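Local coordinates for DNA processing protein DprA (Streptococcus pneumoniae, PDB 3UQZ) that binds single-stranded DNA cooperatively and helps load the RecA recombinase onto it during natural transformation, at residues T17-Q20 with I21-L25; E7-K10 with L11-G15. One frame throughout, in Å; residues are numbered along the deposited sequence.

Contact 1. Residues T17-Q20 with I21-L25; sequences TNQQ and ILKVL
Asn18 swings its CG away from its own backbone N (chi1 -168°), beside the carbonyl carbon, which places the amide next to Leu22, one turn on; Lys23 bends only at its last torsion (chi4 82°), which brings NZ back over the first turn toward Gln19. Asn18 ND2 lies 3.6 Å from Leu22 CD1, the two side chains running obliquely to one another, so that a methyl group rests against the amide. The polar atoms of that amide are engaged elsewhere: OD1 accepts from Val93 N, while ND2 donates to Ala91 O and Asp90 OD1, which ties the start of helix 18-28 to the loop before strand 94-99. Gln19, bent at its second torsion, brings its amide to the same methyl of Leu22 from a different direction, NE2 standing 4.0 Å from CD1. Its OE1 and Lys23 NZ remain 3.9 Å apart, with the two chains meeting at nearly a right angle. Ile21 points its CD1 back along the helix to Thr17 O, 3.6 Å away, and beyond it meets Leu11 and Lys12 of helix 5-13. The same carbonyl O of Thr17 receives Ile21 N at 2.9 Å, the first of a run of i to i+4 bonds that passes through Val24 N on Gln20 O and continues along the helix. Ahead of this ladder, Gln20 N donates to Thr17 OG1 at 3.2 Å. Gln20, with CG beside its own backbone N and the chain extended beyond, reaches back, and its OE1 takes the N-H of Thr17 over 2.9 Å in an almost straight bond (N-H...O 173°). Two reciprocal side-chain to backbone bonds thus occupy N-H groups at the helix start: this is a capping box, with Thr17 as N-cap, opening helix 18-28 of the sterile alpha motif domain.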
loop_
_atom_site.group_PDB
_atom_site.type_symbol
_atom_site.label_atom_id
_atom_site.label_comp_id
_atom_site.label_asym_id
_atom_site.label_seq_id
_atom_site.Cartn_x
_atom_site.Cartn_y
_atom_site.Cartn_z
ATOM N N THR A 17 9.995 32.686 22.335
ATOM C CA THR A 17 9.814 31.435 21.587
ATOM C C THR A 17 10.443 31.595 20.210
ATOM O O THR A 17 10.645 32.720 19.747
ATOM C CB THR A 17 8.330 31.051 21.436
ATOM O OG1 THR A 17 7.679 32.007 20.607
ATOM C CG2 THR A 17 7.617 30.898 22.756
ATOM N N ASN A 18 10.716 30.465 19.543
ATOM C CA ASN A 18 11.270 30.434 18.192
ATOM C C ASN A 18 10.413 31.246 17.219
ATOM O O ASN A 18 10.965 32.007 16.425
ATOM C CB ASN A 18 11.383 29.002 17.723
ATOM C CG ASN A 18 12.191 28.870 16.485
ATOM O OD1 ASN A 18 13.407 28.716 16.552
ATOM N ND2 ASN A 18 11.534 28.941 15.330
ATOM N N GLN A 19 9.066 31.095 17.289
ATOM C CA GLN A 19 8.158 31.870 16.437
ATOM C C GLN A 19 8.291 33.367 16.726
ATOM O O GLN A 19 8.323 34.159 15.781
ATOM C CB GLN A 19 6.697 31.423 16.599
ATOM C CG GLN A 19 6.137 30.661 15.400
ATOM C CD GLN A 19 6.277 31.367 14.066
ATOM O OE1 GLN A 19 6.179 32.599 13.952
ATOM N NE2 GLN A 19 6.489 30.588 13.018
ATOM N N GLN A 20 8.406 33.748 18.026
ATOM C CA GLN A 20 8.567 35.148 18.428
ATOM C C GLN A 20 9.858 35.756 17.868
ATOM O O GLN A 20 9.811 36.877 17.354
ATOM C CB GLN A 20 8.472 35.311 19.952
ATOM C CG GLN A 20 7.046 35.168 20.475
ATOM C CD GLN A 20 6.948 34.990 21.974
ATOM O OE1 GLN A 20 7.908 34.609 22.668
ATOM N NE2 GLN A 20 5.751 35.219 22.497
ATOM N N ILE A 21 10.991 35.001 17.911
ATOM C CA ILE A 21 12.285 35.451 17.364
ATOM C C ILE A 21 12.217 35.553 15.830
ATOM O O ILE A 21 12.775 36.488 15.251
ATOM C CB ILE A 21 13.482 34.614 17.893
ATOM C CG1 ILE A 21 13.577 34.730 19.437
ATOM C CG2 ILE A 21 14.809 35.035 17.222
ATOM C CD1 ILE A 21 14.086 33.586 20.119
ATOM N N LEU A 22 11.480 34.625 15.185
ATOM C CA LEU A 22 11.248 34.638 13.746
ATOM C C LEU A 22 10.567 35.935 13.301
ATOM O O LEU A 22 11.009 36.511 12.313
ATOM C CB LEU A 22 10.442 33.409 13.296
ATOM C CG LEU A 22 11.250 32.304 12.608
ATOM C CD1 LEU A 22 10.482 31.000 12.597
ATOM C CD2 LEU A 22 11.670 32.718 11.187
ATOM N N LYS A 23 9.539 36.421 14.050
ATOM C CA LYS A 23 8.849 37.697 13.778
ATOM C C LYS A 23 9.842 38.861 13.874
ATOM O O LYS A 23 9.855 39.715 12.986
ATOM C CB LYS A 23 7.693 37.945 14.768
ATOM C CG LYS A 23 6.435 37.156 14.471
ATOM C CD LYS A 23 5.315 37.543 15.421
ATOM C CE LYS A 23 4.151 36.590 15.309
ATOM N NZ LYS A 23 4.351 35.341 16.099
ATOM N N VAL A 24 10.692 38.867 14.940
ATOM C CA VAL A 24 11.696 39.902 15.189
ATOM C C VAL A 24 12.680 39.963 14.024
ATOM O O VAL A 24 12.917 41.046 13.487
ATOM C CB VAL A 24 12.403 39.709 16.560
ATOM C CG1 VAL A 24 13.588 40.660 16.733
ATOM C CG2 VAL A 24 11.424 39.858 17.723
ATOM N N LEU A 25 13.221 38.798 13.611
ATOM C CA LEU A 25 14.195 38.722 12.518
ATOM C C LEU A 25 13.640 39.114 11.162
ATOM O O LEU A 25 14.373 39.678 10.347
ATOM C CB LEU A 25 14.915 37.366 12.470
ATOM C CG LEU A 25 15.751 36.993 13.703
ATOM C CD1 LEU A 25 16.226 35.573 13.609
ATOM C CD2 LEU A 25 16.939 37.936 13.907
#

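Contact 2. Residues E7-K10 with L11-G15; sequences EIYK and LKKSG
Tyr9 and Lys13 lie side by side and point the same way, the lysine chain running over one face of the phenol ring. Lys13 CG sits above the ring centre, 4.3 Å from its plane, and a bend at chi2 (-91°) directs the rest of the chain along the ring until CE reaches Tyr9 OH at 3.4 Å. Both polar ends then converge on Glu67 of helix 61-69: its OE2 accepts from Tyr9 OH and forms a salt bridge with Lys13 NZ, so one carboxylate probably fixes the pair. Lys10 leaves in another direction with a fully extended chain, to a salt bridge with Asp61 and a cation-pi contact with Tyr56. Its carbonyl O faces the next turn, where Ser14 OG donates to Lys10 O at 2.7 Å, with OG lying 32° out of the carbonyl plane. Leu11 lays CG against Glu7 O at 3.3 Å, and its side chain reaches Phe52 and Ile21. Gly15 then leaves the helix with positive phi (111°), its N bonded to Lys12 O at 3.2 Å, one of the two bonds back into the last turn that, with this phi, make a Schellman motif ending helix 5-13 of the sterile alpha motif domain.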
loop_
_atom_site.group_PDB
_atom_site.type_symbol
_atom_site.label_atom_id
_atom_site.label_comp_id
_atom_site.label_asym_id
_atom_site.label_seq_id
_atom_site.Cartn_x
_atom_site.Cartn_y
_atom_site.Cartn_z
ATOM N N GLU A 7 23.011 36.881 20.397
ATOM C CA GLU A 7 21.825 37.619 20.820
ATOM C C GLU A 7 20.568 36.806 20.610
ATOM O O GLU A 7 19.700 36.816 21.488
ATOM C CB GLU A 7 21.744 39.000 20.167
ATOM C CG GLU A 7 22.828 39.962 20.630
ATOM C CD GLU A 7 22.737 40.454 22.061
ATOM O OE1 GLU A 7 21.653 40.336 22.678
ATOM O OE2 GLU A 7 23.761 40.972 22.562
ATOM N N ILE A 8 20.507 36.030 19.499
ATOM C CA ILE A 8 19.396 35.117 19.208
ATOM C C ILE A 8 19.264 34.126 20.385
ATOM O O ILE A 8 18.175 33.990 20.947
ATOM C CB ILE A 8 19.571 34.409 17.831
ATOM C CG1 ILE A 8 19.351 35.406 16.657
ATOM C CG2 ILE A 8 18.630 33.228 17.716
ATOM C CD1 ILE A 8 19.844 34.947 15.262
ATOM N N TYR A 9 20.394 33.514 20.803
ATOM C CA TYR A 9 20.453 32.606 21.951
ATOM C C TYR A 9 20.019 33.321 23.226
ATOM O O TYR A 9 19.210 32.769 23.978
ATOM C CB TYR A 9 21.865 32.012 22.113
ATOM C CG TYR A 9 21.953 30.902 23.140
ATOM C CD1 TYR A 9 21.116 29.791 23.068
ATOM C CD2 TYR A 9 22.892 30.948 24.171
ATOM C CE1 TYR A 9 21.190 28.767 24.013
ATOM C CE2 TYR A 9 22.980 29.924 25.115
ATOM C CZ TYR A 9 22.126 28.837 25.030
ATOM O OH TYR A 9 22.203 27.823 25.951
ATOM N N LYS A 10 20.523 34.568 23.446
ATOM C CA LYS A 10 20.171 35.400 24.601
ATOM C C LYS A 10 18.655 35.710 24.650
ATOM O O LYS A 10 18.087 35.736 25.745
ATOM C CB LYS A 10 21.027 36.673 24.650
ATOM C CG LYS A 10 21.039 37.355 26.011
ATOM C CD LYS A 10 21.969 38.550 26.032
ATOM C CE LYS A 10 21.824 39.340 27.309
ATOM N NZ LYS A 10 22.617 40.586 27.263
ATOM N N LEU A 11 18.000 35.888 23.473
ATOM C CA LEU A 11 16.547 36.125 23.375
ATOM C C LEU A 11 15.750 34.876 23.769
ATOM O O LEU A 11 14.728 34.991 24.438
ATOM C CB LEU A 11 16.132 36.619 21.972
ATOM C CG LEU A 11 16.636 38.003 21.526
ATOM C CD1 LEU A 11 16.266 38.270 20.096
ATOM C CD2 LEU A 11 16.070 39.108 22.383
ATOM N N LYS A 12 16.236 33.682 23.377
ATOM C CA LYS A 12 15.640 32.388 23.734
ATOM C C LYS A 12 15.731 32.206 25.259
ATOM O O LYS A 12 14.757 31.798 25.887
ATOM C CB LYS A 12 16.363 31.229 23.017
ATOM C CG LYS A 12 15.663 30.769 21.745
ATOM C CD LYS A 12 16.341 29.601 21.052
ATOM C CE LYS A 12 15.345 28.871 20.184
ATOM N NZ LYS A 12 16.010 28.061 19.145
ATOM N N LYS A 13 16.883 32.580 25.852
ATOM C CA LYS A 13 17.148 32.524 27.292
ATOM C C LYS A 13 16.348 33.555 28.103
ATOM O O LYS A 13 16.183 33.381 29.311
ATOM C CB LYS A 13 18.653 32.673 27.565
ATOM C CG LYS A 13 19.443 31.426 27.211
ATOM C CD LYS A 13 19.570 30.500 28.411
ATOM C CE LYS A 13 19.865 29.093 27.990
ATOM N NZ LYS A 13 19.944 28.189 29.163
ATOM N N SER A 14 15.852 34.617 27.444
ATOM C CA SER A 14 15.067 35.670 28.084
ATOM C C SER A 14 13.580 35.323 28.079
ATOM O O SER A 14 12.782 36.037 28.687
ATOM C CB SER A 14 15.311 37.007 27.396
ATOM O OG SER A 14 16.691 37.331 27.358
ATOM N N GLY A 15 13.221 34.235 27.391
ATOM C CA GLY A 15 11.857 33.729 27.336
ATOM C C GLY A 15 11.137 33.835 26.009
ATOM O O GLY A 15 9.944 33.529 25.944
#

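Overall arrangement
Contact 2 closes helix 5-13 and contact 1 opens helix 18-28, so the two meet across a short turn with their centres about 10 Å apart. The helices pack directly: Ile21 CD1 rests on Lys12 CG at 3.6 Å, and further along Leu25 CD1 meets Ile8 CD1 at 4.0 Å. Asn18 OD1, which accepts from Val93 N, lies 3.7 Å from Lys12 NZ, near but without a bond. Both contacts lie in the sterile alpha motif domain, on the same side of the chain's centre. Each also reaches strand 94-99 of the mixed sheet or the loop before it, residues 17-20 through the hydrogen bonds of Asn18 and residues 7-15 through the edge-to-face meeting of Tyr9 with Phe96.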